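Local coordinates for protein alpha-glucosidase (Bacteroides thetaiotaomicron, PDB 5XFM) that acts as a family 97 glycoside hydrolase, cleaving both beta-L-arabinopyranosides and alpha-galactosides, at residues K386-M389 with K390-Q393; Q159-A162 with M163-W166. The protein carries 1 engineered substitution. All blocks are in the same frame, centred on the assembly; numbering follows the deposited sequence.

How the interactions relate
Interaction 2 (159-166) comes first along the chain, in the loop between strands 153-156 and 178-182. Interaction 1 (386-393) follows more than two hundred residues later, on helix 382-395 of the TIM-barrel region. The centres of interaction 1 and interaction 2 are 32 Å apart and the nearest atoms of interaction 1 and interaction 2 about 20 Å, so they do not touch, and they share no helix, strand or sheet. Interaction 1 is a turn of helix on the outside of the barrel; interaction 2 is a bend in a loop of the beta-rich N-terminal region. W166 nevertheless touches Q373 of the barrel region, and the calcium ion is bound by E174, E452 and E458, residues from both regions.

Interaction 1. Residues K386-M389 with K390-Q393; sequences KREM and KWLQ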
loop_
_atom_site.group_PDB
_atom_site.type_symbol
_atom_site.label_atom_id
_atom_site.label_comp_id
_atom_site.label_asym_id
_atom_site.label_seq_id
_atom_site.Cartn_x
_atom_site.Cartn_y
_atom_site.Cartn_z
ATOM N N LYS A 386 -16.657 -11.331 18.165
ATOM C CA LYS A 386 -17.128 -12.597 17.631
ATOM C C LYS A 386 -18.660 -12.679 17.667
ATOM O O LYS A 386 -19.276 -13.201 16.739
ATOM C CB LYS A 386 -16.489 -13.765 18.387
ATOM C CG LYS A 386 -15.019 -13.946 18.054
ATOM C CD LYS A 386 -14.372 -15.074 18.840
ATOM C CE LYS A 386 -14.292 -14.758 20.315
ATOM N NZ LYS A 386 -13.796 -15.917 21.107
ATOM N N ARG A 387 -19.275 -12.124 18.708
ATOM C CA ARG A 387 -20.740 -12.019 18.739
ATOM C C ARG A 387 -21.260 -11.259 17.502
ATOM O O ARG A 387 -22.166 -11.715 16.769
ATOM C CB ARG A 387 -21.181 -11.326 20.029
ATOM C CG ARG A 387 -22.684 -11.139 20.185
ATOM C CD ARG A 387 -23.008 -10.589 21.569
ATOM N NE ARG A 387 -22.582 -11.525 22.606
ATOM C CZ ARG A 387 -21.790 -11.210 23.626
ATOM N NH1 ARG A 387 -21.338 -9.972 23.757
ATOM N NH2 ARG A 387 -21.440 -12.136 24.515
ATOM N N GLU A 388 -20.632 -10.114 17.259
ATOM C CA GLU A 388 -20.963 -9.271 16.125
ATOM C C GLU A 388 -20.828 -10.024 14.817
ATOM O O GLU A 388 -21.751 -10.029 14.008
ATOM C CB GLU A 388 -20.067 -8.033 16.112
ATOM C CG GLU A 388 -20.505 -6.956 15.139
ATOM C CD GLU A 388 -21.743 -6.213 15.600
ATOM O OE1 GLU A 388 -22.051 -6.248 16.812
ATOM O OE2 GLU A 388 -22.404 -5.589 14.746
ATOM N N MET A 389 -19.698 -10.705 14.646
ATOM C CA MET A 389 -19.364 -11.391 13.401
ATOM C C MET A 389 -20.253 -12.612 13.150
ATOM O O MET A 389 -20.508 -12.984 12.002
ATOM C CB MET A 389 -17.886 -11.795 13.409
ATOM C CG MET A 389 -16.926 -10.643 13.106
ATOM S SD MET A 389 -15.164 -11.064 13.258
ATOM C CE MET A 389 -14.418 -9.468 12.913
ATOM N N LYS A 390 -20.693 -13.246 14.230
ATOM C CA LYS A 390 -21.718 -14.281 14.152
ATOM C C LYS A 390 -23.000 -13.694 13.574
ATOM O O LYS A 390 -23.624 -14.291 12.682
ATOM C CB LYS A 390 -21.990 -14.885 15.534
ATOM C CG LYS A 390 -23.007 -16.009 15.521
ATOM C CD LYS A 390 -22.374 -17.325 15.954
ATOM C CE LYS A 390 -23.432 -18.369 16.311
ATOM N NZ LYS A 390 -24.388 -17.905 17.356
ATOM N N TRP A 391 -23.408 -12.540 14.105
ATOM C CA TRP A 391 -24.576 -11.847 13.546
ATOM C C TRP A 391 -24.377 -11.534 12.052
ATOM O O TRP A 391 -25.246 -11.842 11.222
ATOM C CB TRP A 391 -24.874 -10.563 14.327
ATOM C CG TRP A 391 -25.992 -9.735 13.754
ATOM C CD1 TRP A 391 -27.332 -10.004 13.829
ATOM C CD2 TRP A 391 -25.873 -8.493 13.043
ATOM N NE1 TRP A 391 -28.050 -9.012 13.197
ATOM C CE2 TRP A 391 -27.179 -8.072 12.709
ATOM C CE3 TRP A 391 -24.793 -7.696 12.655
ATOM C CZ2 TRP A 391 -27.428 -6.896 12.003
ATOM C CZ3 TRP A 391 -25.037 -6.527 11.951
ATOM C CH2 TRP A 391 -26.346 -6.138 11.633
ATOM N N LEU A 392 -23.230 -10.942 11.715
ATOM C CA LEU A 392 -22.913 -10.594 10.327
ATOM C C LEU A 392 -23.044 -11.795 9.413
ATOM O O LEU A 392 -23.710 -11.721 8.378
ATOM C CB LEU A 392 -21.490 -10.022 10.193
ATOM C CG LEU A 392 -21.137 -8.552 10.481
ATOM C CD1 LEU A 392 -21.700 -8.064 11.765
ATOM C CD2 LEU A 392 -19.642 -8.338 10.500
ATOM N N GLN A 393 -22.431 -12.905 9.819
ATOM C CA GLN A 393 -22.422 -14.114 9.015
ATOM C C GLN A 393 -23.806 -14.722 8.870
ATOM O O GLN A 393 -24.183 -15.187 7.792
ATOM C CB GLN A 393 -21.488 -15.148 9.634
ATOM C CG GLN A 393 -21.258 -16.360 8.765
ATOM C CD GLN A 393 -20.360 -17.368 9.436
ATOM O OE1 GLN A 393 -20.287 -17.422 10.663
ATOM N NE2 GLN A 393 -19.655 -18.157 8.638
#
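From K386 O to K390 N (2.9 Å) through M389 O to Q393 N, four successive i to i+4 hydrogen bonds run along this part of helix 382-395. The donor N-H groups point well at their carbonyls; at W391 N to R387 O the N-H...O angle is 165°. On this regular backbone E388, W391 and L392 form a side-chain cluster. E388 and W391 both hold CG anti to the backbone N, which sends them off the helix side by side, with the carboxylate and indole planes 59° apart. E388 then bends at chi2 (73°), and its OE2 comes obliquely to the six-membered ring, 3.8 Å from W391 CE3. One turn on, L392 leans back over the same residue, its CD1 3.7 Å from E388 CG. The long glutamate suits this place because its methylenes can pack against leucine while the carboxylate reaches on to a salt bridge with R378 (through OE1) and a hydrogen bond from H341 (through OE2), which fix its rotation and probably favour the charged form. M389 and L392 meet more loosely, M389 CG to L392 CD2 being 4.4 Å. E388, M389 and L392 are buried, the flexible apolar chains of M389 and L392 filling the side toward the strands, whereas K386, R387, K390 and Q393, polar and flexible, suit the exposed positions. The helix is thus amphipathic, as expected for an outer helix of a TIM barrel, and it makes the beta-alpha-beta crossover from strand 357-363 to strand 399-403. W391 and L392 touch Y362 of the first strand, M389 and L392 touch I400 of the second, and M389 also reaches D422 and A423 of helix 410-425.

Interaction 2. Residues Q159-A162 with M163-W166; sequences QSDA and MIGW
A162 and M163 are the two central residues of an open beta turn of type II shape, flanked by D161 and I164, in the loop between strands 153-156 and 178-182. A162 has the extended backbone of the first central position, and M163 takes the positive phi (66°) of the second. The close packing is at this corner. In such a turn the central carbonyl lies on the same side as the next CB, which is why glycine is most often found there; methionine is probably somewhat strained, M163 CB being just 3.0 Å from A162 O. The small methyl of A162 leaves room for the methionine, whose CG stands 4.1 Å from A162 CB. M163 is bent at both chi2 and chi3, a folding open to an unbranched thioether chain. Across the mouth of the turn the distances are longer. No hydrogen bond closes it, for D161 O and I164 N are 4.5 Å apart; instead the backbones of M163 and I164 bond to K170. I164 spans the mouth: with CG1 set between its own N and carbonyl carbon (chi1 62°), CD1 leans back to 4.1 Å from D161 CB and 4.3 Å from S160 CB, and the other branch, CG2, lies 4.0 Å from D161 CB. A branched aliphatic chain can make these loose contacts at once. All four turn residues are partly exposed, which suits the aspartate, its OD1 taking a weak hydrogen bond from H191. S160 is buried by contrast, its side chain about 12 Å from the bound calcium ion and against E175. Its hydroxyl serves the turn directly: S160 OG donates to D161 O at 2.8 Å, with a C=O...O angle of 141°.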
loop_
_atom_site.group_PDB
_atom_site.type_symbol
_atom_site.label_atom_id
_atom_site.label_comp_id
_atom_site.label_asym_id
_atom_site.label_seq_id
_atom_site.Cartn_x
_atom_site.Cartn_y
_atom_site.Cartn_z
ATOM N N GLN A 159 5.631 11.331 8.974
ATOM C CA GLN A 159 4.814 10.803 10.052
ATOM C C GLN A 159 4.296 11.974 10.897
ATOM O O GLN A 159 5.054 12.883 11.231
ATOM C CB GLN A 159 5.618 9.810 10.899
ATOM C CG GLN A 159 4.932 9.375 12.184
ATOM C CD GLN A 159 3.699 8.526 11.945
ATOM O OE1 GLN A 159 2.736 8.969 11.314
ATOM N NE2 GLN A 159 3.706 7.313 12.479
ATOM N N SER A 160 3.013 11.965 11.244
ATOM C CA SER A 160 2.432 13.098 11.969
ATOM C C SER A 160 2.720 13.036 13.468
ATOM O O SER A 160 3.303 12.072 13.957
ATOM C CB SER A 160 0.915 13.176 11.740
ATOM O OG SER A 160 0.220 12.128 12.410
ATOM N N ASP A 161 2.329 14.085 14.188
ATOM C CA ASP A 161 2.268 14.019 15.642
ATOM C C ASP A 161 1.243 12.960 16.014
ATOM O O ASP A 161 0.448 12.533 15.172
ATOM C CB ASP A 161 1.876 15.363 16.268
ATOM C CG ASP A 161 2.868 16.469 15.967
ATOM O OD1 ASP A 161 4.087 16.236 16.114
ATOM O OD2 ASP A 161 2.421 17.576 15.589
ATOM N N ALA A 162 1.287 12.512 17.263
ATOM C CA ALA A 162 0.299 11.572 17.759
ATOM C C ALA A 162 -0.891 12.333 18.329
ATOM O O ALA A 162 -0.717 13.400 18.916
ATOM C CB ALA A 162 0.909 10.652 18.811
ATOM N N MET A 163 -2.087 11.772 18.154
ATOM C CA MET A 163 -3.325 12.280 18.768
ATOM C C MET A 163 -3.747 13.666 18.253
ATOM O O MET A 163 -4.341 14.443 18.994
ATOM C CB MET A 163 -3.201 12.346 20.300
ATOM C CG MET A 163 -2.524 11.142 20.957
ATOM S SD MET A 163 -3.105 9.558 20.350
ATOM C CE MET A 163 -4.855 9.615 20.738
ATOM N N ILE A 164 -3.428 13.987 17.004
ATOM C CA ILE A 164 -3.978 15.183 16.375
ATOM C C ILE A 164 -4.974 14.755 15.301
ATOM O O ILE A 164 -5.316 13.575 15.204
ATOM C CB ILE A 164 -2.889 16.083 15.752
ATOM C CG1 ILE A 164 -2.147 15.334 14.645
ATOM C CG2 ILE A 164 -1.922 16.584 16.823
ATOM C CD1 ILE A 164 -1.267 16.220 13.787
ATOM N N GLY A 165 -5.462 15.712 14.519
ATOM C CA GLY A 165 -6.417 15.410 13.467
ATOM C C GLY A 165 -7.805 15.096 14.009
ATOM O O GLY A 165 -8.091 15.318 15.187
ATOM N N TRP A 166 -8.660 14.557 13.146
ATOM C CA TRP A 166 -10.055 14.297 13.477
ATOM C C TRP A 166 -10.213 13.352 14.671
ATOM O O TRP A 166 -9.781 12.199 14.630
ATOM C CB TRP A 166 -10.788 13.726 12.257
ATOM C CG TRP A 166 -12.217 13.362 12.516
ATOM C CD1 TRP A 166 -12.755 12.106 12.552
ATOM C CD2 TRP A 166 -13.303 14.272 12.762
ATOM N NE1 TRP A 166 -14.109 12.179 12.808
ATOM C CE2 TRP A 166 -14.467 13.496 12.943
ATOM C CE3 TRP A 166 -13.399 15.666 12.851
ATOM C CZ2 TRP A 166 -15.716 14.069 13.207
ATOM C CZ3 TRP A 166 -14.644 16.233 13.113
ATOM C CH2 TRP A 166 -15.781 15.433 13.287
#